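Local structure of possible protein of nuclear scaffold (Encephalitozoon cuniculi, 3KAE) at residues Phe145-Val159 and Glu177-Glu189. The protein is a Cdc27-type subunit of the anaphase-promoting complex, probably binding partner proteins; this N-terminal tetratricopeptide repeat domain forms a homodimer. Numbering follows the deposited sequence.
Sequences FLFSPVENLLLENKV and EEEYVSDSIEFHE
Across from V181 lies V150, and across from I185 lies L154: helix 147-155 runs nearly parallel to the segment 177-189, their directions 12° apart and their axes 10.8 Å from each other. L154 is the knob of this interface, seated among Y180, V181, S184 and I185, with its CD1 3.5 Å from S184 CB. Beside it V150 CG1 and V181 CG2 meet tip to tip at 4.0 Å. Side-by-side helices packed by knobs into holes build the tetratricopeptide repeat domain to which this pair belongs; here helix 206-220 also covers Y180, while F23 of the second subunit meets Y180 edge-to-face and lies against the F145 ring, tying this contact to the homodimer. The one hydrogen bond between the segments runs from Y180 OH to E151 OE2, 2.6 Å, received on the syn side, somewhat out of the plane of a carboxylate whose OE1 is held by N213. Ring and carboxylate planes are 35° apart, and S184 OG lies over one face of the Y180 ring. At the N-terminal end, E177 CG makes a CH-pi contact over one face of the F145 ring, 3.7 Å from its centroid, placed there by a first torsion of 73° between backbone N and carbonyl carbon. Past the Schellman turn at N157, V159 CG1 packs 3.6 Å from I185 CG1.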
loop_
_atom_site.group_PDB
_atom_site.type_symbol
_atom_site.label_atom_id
_atom_site.label_comp_id
_atom_site.label_asym_id
_atom_site.label_seq_id
_atom_site.Cartn_x
_atom_site.Cartn_y
_atom_site.Cartn_z
ATOM N N PHE C 145 17.491 -0.679 13.822
ATOM C CA PHE C 145 17.852 -0.617 12.411
ATOM C C PHE C 145 16.642 -0.223 11.560
ATOM O O PHE C 145 15.627 -0.897 11.580
ATOM C CB PHE C 145 18.400 -1.970 11.919
ATOM C CG PHE C 145 18.651 -2.022 10.426
ATOM C CD1 PHE C 145 17.597 -2.138 9.531
ATOM C CD2 PHE C 145 19.942 -1.963 9.916
ATOM C CE1 PHE C 145 17.818 -2.173 8.160
ATOM C CE2 PHE C 145 20.164 -2.014 8.544
ATOM C CZ PHE C 145 19.088 -2.112 7.667
ATOM N N LEU C 146 16.774 0.870 10.819
ATOM C CA LEU C 146 15.862 1.184 9.739
ATOM C C LEU C 146 16.709 1.606 8.550
ATOM O O LEU C 146 17.832 2.091 8.720
ATOM C CB LEU C 146 14.874 2.300 10.119
ATOM C CG LEU C 146 13.923 2.026 11.299
ATOM C CD1 LEU C 146 13.086 3.224 11.575
ATOM C CD2 LEU C 146 13.036 0.803 11.086
ATOM N N PHE C 147 16.164 1.416 7.355
ATOM C CA PHE C 147 16.888 1.599 6.111
ATOM C C PHE C 147 17.339 3.018 5.840
ATOM O O PHE C 147 18.476 3.234 5.411
ATOM C CB PHE C 147 16.058 1.097 4.932
ATOM C CG PHE C 147 16.699 1.329 3.589
ATOM C CD1 PHE C 147 16.397 2.469 2.843
ATOM C CD2 PHE C 147 17.586 0.397 3.061
ATOM C CE1 PHE C 147 16.981 2.675 1.599
ATOM C CE2 PHE C 147 18.167 0.588 1.814
ATOM C CZ PHE C 147 17.870 1.730 1.085
ATOM N N SER C 148 16.460 3.990 6.056
ATOM C CA SER C 148 16.828 5.360 5.723
ATOM C C SER C 148 17.906 5.993 6.627
ATOM O O SER C 148 18.789 6.675 6.125
ATOM C CB SER C 148 15.603 6.271 5.627
ATOM O OG SER C 148 15.894 7.362 4.767
ATOM N N PRO C 149 17.793 5.821 7.956
ATOM C CA PRO C 149 18.857 6.312 8.839
ATOM C C PRO C 149 20.203 5.608 8.531
ATOM O O PRO C 149 21.237 6.274 8.378
ATOM C CB PRO C 149 18.341 5.960 10.246
ATOM C CG PRO C 149 16.865 5.880 10.092
ATOM C CD PRO C 149 16.626 5.327 8.714
ATOM N N VAL C 150 20.171 4.284 8.409
ATOM C CA VAL C 150 21.365 3.518 8.088
ATOM C C VAL C 150 22.030 3.976 6.783
ATOM O O VAL C 150 23.226 4.289 6.773
ATOM C CB VAL C 150 21.085 2.001 8.049
ATOM C CG1 VAL C 150 22.286 1.248 7.479
ATOM C CG2 VAL C 150 20.763 1.498 9.445
ATOM N N GLU C 151 21.266 4.036 5.690
ATOM C CA GLU C 151 21.866 4.398 4.400
ATOM C C GLU C 151 22.399 5.834 4.346
ATOM O O GLU C 151 23.398 6.108 3.670
ATOM C CB GLU C 151 20.921 4.102 3.229
ATOM C CG GLU C 151 20.696 2.601 3.017
ATOM C CD GLU C 151 21.988 1.867 2.594
ATOM O OE1 GLU C 151 22.478 2.081 1.461
ATOM O OE2 GLU C 151 22.516 1.067 3.388
ATOM N N ASN C 152 21.727 6.734 5.063
ATOM C CA ASN C 152 22.108 8.139 5.112
ATOM C C ASN C 152 23.298 8.382 6.026
ATOM O O ASN C 152 24.117 9.266 5.764
ATOM C CB ASN C 152 20.934 9.025 5.561
ATOM C CG ASN C 152 19.993 9.339 4.433
ATOM O OD1 ASN C 152 20.238 10.248 3.646
ATOM N ND2 ASN C 152 18.918 8.564 4.326
ATOM N N LEU C 153 23.358 7.621 7.113
ATOM C CA LEU C 153 24.469 7.718 8.036
ATOM C C LEU C 153 25.729 7.100 7.428
ATOM O O LEU C 153 26.831 7.654 7.556
ATOM C CB LEU C 153 24.112 7.087 9.380
ATOM C CG LEU C 153 23.119 7.932 10.183
ATOM C CD1 LEU C 153 22.803 7.277 11.527
ATOM C CD2 LEU C 153 23.653 9.347 10.382
ATOM N N LEU C 154 25.571 5.973 6.741
ATOM C CA LEU C 154 26.695 5.402 6.021
ATOM C C LEU C 154 27.198 6.382 4.964
ATOM O O LEU C 154 28.394 6.673 4.864
ATOM C CB LEU C 154 26.327 4.071 5.389
ATOM C CG LEU C 154 26.094 2.912 6.358
ATOM C CD1 LEU C 154 25.749 1.647 5.589
ATOM C CD2 LEU C 154 27.292 2.677 7.263
ATOM N N LEU C 155 26.272 6.895 4.175
ATOM C CA LEU C 155 26.592 7.867 3.142
ATOM C C LEU C 155 27.398 9.045 3.688
ATOM O O LEU C 155 28.324 9.528 3.033
ATOM C CB LEU C 155 25.299 8.369 2.494
ATOM C CG LEU C 155 25.438 9.492 1.473
ATOM C CD1 LEU C 155 26.185 8.986 0.270
ATOM C CD2 LEU C 155 24.068 10.036 1.068
ATOM N N GLU C 156 27.051 9.501 4.890
ATOM C CA GLU C 156 27.711 10.657 5.496
ATOM C C GLU C 156 28.906 10.254 6.357
ATOM O O GLU C 156 29.555 11.104 6.955
ATOM C CB GLU C 156 26.719 11.456 6.349
ATOM C CG GLU C 156 25.551 12.069 5.574
ATOM C CD GLU C 156 25.994 13.160 4.623
ATOM O OE1 GLU C 156 27.151 13.627 4.743
ATOM O OE2 GLU C 156 25.184 13.549 3.755
ATOM N N ASN C 157 29.180 8.953 6.416
ATOM C CA ASN C 157 30.192 8.401 7.304
ATOM C C ASN C 157 29.928 8.791 8.755
ATOM O O ASN C 157 30.814 8.693 9.601
ATOM C CB ASN C 157 31.589 8.851 6.862
ATOM C CG ASN C 157 32.702 8.054 7.530
ATOM O OD1 ASN C 157 32.585 6.836 7.723
ATOM N ND2 ASN C 157 33.797 8.740 7.879
ATOM N N LYS C 158 28.706 9.234 9.041
ATOM C CA LYS C 158 28.351 9.689 10.388
ATOM C C LYS C 158 27.606 8.641 11.223
ATOM O O LYS C 158 26.876 8.973 12.159
ATOM C CB LYS C 158 27.572 11.016 10.346
ATOM C CG LYS C 158 28.326 12.217 10.919
ATOM C CD LYS C 158 29.134 12.942 9.861
ATOM C CE LYS C 158 28.231 13.674 8.885
ATOM N NZ LYS C 158 28.984 14.325 7.779
ATOM N N VAL C 159 27.793 7.375 10.891
ATOM C CA VAL C 159 27.233 6.299 11.692
ATOM C C VAL C 159 27.997 6.179 13.013
ATOM O O VAL C 159 29.224 6.174 13.031
ATOM C CB VAL C 159 27.258 4.972 10.916
ATOM C CG1 VAL C 159 28.660 4.727 10.342
ATOM C CG2 VAL C 159 26.808 3.836 11.798
ATOM N N GLU C 177 21.553 -7.679 9.573
ATOM C CA GLU C 177 21.572 -6.293 9.136
ATOM C C GLU C 177 22.623 -5.487 9.900
ATOM O O GLU C 177 23.225 -4.572 9.347
ATOM C CB GLU C 177 20.180 -5.651 9.247
ATOM C CG GLU C 177 19.709 -5.328 10.663
ATOM C CD GLU C 177 19.095 -6.519 11.376
ATOM O OE1 GLU C 177 19.421 -7.675 11.035
ATOM O OE2 GLU C 177 18.285 -6.293 12.294
ATOM N N GLU C 178 22.850 -5.832 11.164
ATOM C CA GLU C 178 23.837 -5.111 11.966
ATOM C C GLU C 178 25.241 -5.480 11.499
ATOM O O GLU C 178 26.161 -4.671 11.555
ATOM C CB GLU C 178 23.641 -5.387 13.461
ATOM C CG GLU C 178 22.193 -5.219 13.956
ATOM C CD GLU C 178 21.674 -3.784 13.865
ATOM O OE1 GLU C 178 22.489 -2.866 13.624
ATOM O OE2 GLU C 178 20.443 -3.575 14.036
ATOM N N GLU C 179 25.382 -6.704 11.009
ATOM C CA GLU C 179 26.615 -7.140 10.359
ATOM C C GLU C 179 26.817 -6.402 9.036
ATOM O O GLU C 179 27.939 -6.103 8.642
ATOM C CB GLU C 179 26.570 -8.647 10.123
ATOM C CG GLU C 179 27.646 -9.158 9.192
ATOM C CD GLU C 179 27.640 -10.665 9.085
ATOM O OE1 GLU C 179 26.805 -11.296 9.774
ATOM O OE2 GLU C 179 28.464 -11.209 8.315
ATOM N N TYR C 180 25.719 -6.105 8.348
ATOM C CA TYR C 180 25.800 -5.384 7.084
ATOM C C TYR C 180 26.325 -3.977 7.316
ATOM O O TYR C 180 27.104 -3.437 6.521
ATOM C CB TYR C 180 24.441 -5.331 6.398
ATOM C CG TYR C 180 24.290 -4.201 5.406
ATOM C CD1 TYR C 180 23.796 -2.971 5.804
ATOM C CD2 TYR C 180 24.634 -4.365 4.069
ATOM C CE1 TYR C 180 23.643 -1.927 4.898
ATOM C CE2 TYR C 180 24.496 -3.324 3.156
ATOM C CZ TYR C 180 23.999 -2.112 3.584
ATOM O OH TYR C 180 23.851 -1.087 2.692
ATOM N N VAL C 181 25.887 -3.389 8.420
ATOM C CA VAL C 181 26.335 -2.069 8.797
ATOM C C VAL C 181 27.817 -2.087 9.202
ATOM O O VAL C 181 28.575 -1.215 8.808
ATOM C CB VAL C 181 25.506 -1.516 9.961
ATOM C CG1 VAL C 181 25.913 -0.089 10.267
ATOM C CG2 VAL C 181 24.010 -1.589 9.643
ATOM N N SER C 182 28.209 -3.080 9.996
ATOM C CA SER C 182 29.593 -3.247 10.411
ATOM C C SER C 182 30.510 -3.335 9.197
ATOM O O SER C 182 31.540 -2.650 9.125
ATOM C CB SER C 182 29.742 -4.511 11.253
ATOM O OG SER C 182 28.823 -4.529 12.328
ATOM N N ASP C 183 30.131 -4.192 8.251
ATOM C CA ASP C 183 30.922 -4.403 7.055
ATOM C C ASP C 183 31.081 -3.115 6.275
ATOM O O ASP C 183 32.179 -2.803 5.783
ATOM C CB ASP C 183 30.299 -5.485 6.182
ATOM C CG ASP C 183 30.375 -6.857 6.818
ATOM O OD1 ASP C 183 30.917 -6.976 7.937
ATOM O OD2 ASP C 183 29.890 -7.824 6.196
ATOM N N SER C 184 29.988 -2.368 6.188
ATOM C CA SER C 184 29.954 -1.106 5.458
ATOM C C SER C 184 30.887 -0.093 6.106
ATOM O O SER C 184 31.645 0.594 5.428
ATOM C CB SER C 184 28.519 -0.542 5.391
ATOM O OG SER C 184 27.637 -1.434 4.718
ATOM N N ILE C 185 30.833 0.012 7.423
ATOM C CA ILE C 185 31.693 0.965 8.097
ATOM C C ILE C 185 33.148 0.584 7.785
ATOM O O ILE C 185 33.980 1.423 7.415
ATOM C CB ILE C 185 31.480 0.970 9.624
ATOM C CG1 ILE C 185 30.067 1.410 9.988
ATOM C CG2 ILE C 185 32.487 1.911 10.280
ATOM C CD1 ILE C 185 29.740 1.235 11.457
ATOM N N GLU C 186 33.439 -0.705 7.903
ATOM C CA GLU C 186 34.789 -1.181 7.669
ATOM C C GLU C 186 35.242 -0.965 6.233
ATOM O O GLU C 186 36.387 -0.540 6.001
ATOM C CB GLU C 186 34.935 -2.658 8.033
ATOM C CG GLU C 186 36.345 -3.181 7.782
ATOM C CD GLU C 186 36.493 -4.671 8.050
ATOM O OE1 GLU C 186 35.622 -5.246 8.739
ATOM O OE2 GLU C 186 37.483 -5.265 7.566
ATOM N N PHE C 187 34.364 -1.275 5.275
ATOM C CA PHE C 187 34.762 -1.176 3.883
ATOM C C PHE C 187 35.044 0.276 3.537
ATOM O O PHE C 187 35.948 0.570 2.750
ATOM C CB PHE C 187 33.725 -1.755 2.926
ATOM C CG PHE C 187 34.003 -1.427 1.485
ATOM C CD1 PHE C 187 33.447 -0.297 0.900
ATOM C CD2 PHE C 187 34.879 -2.216 0.732
ATOM C CE1 PHE C 187 33.726 0.027 -0.418
ATOM C CE2 PHE C 187 35.154 -1.906 -0.586
ATOM C CZ PHE C 187 34.573 -0.780 -1.169
ATOM N N HIS C 188 34.279 1.184 4.135
ATOM C CA HIS C 188 34.430 2.594 3.824
ATOM C C HIS C 188 35.865 3.044 4.080
ATOM O O HIS C 188 36.472 3.753 3.275
ATOM C CB HIS C 188 33.487 3.451 4.655
ATOM C CG HIS C 188 33.864 4.897 4.663
ATOM N ND1 HIS C 188 33.588 5.743 3.608
ATOM C CD2 HIS C 188 34.533 5.638 5.576
ATOM C CE1 HIS C 188 34.048 6.950 3.884
ATOM N NE2 HIS C 188 34.632 6.911 5.072
ATOM N N GLU C 189 36.405 2.627 5.217
ATOM C CA GLU C 189 37.729 3.066 5.623
ATOM C C GLU C 189 38.842 2.113 5.186
ATOM O O GLU C 189 40.012 2.454 5.282
ATOM C CB GLU C 189 37.777 3.301 7.137
#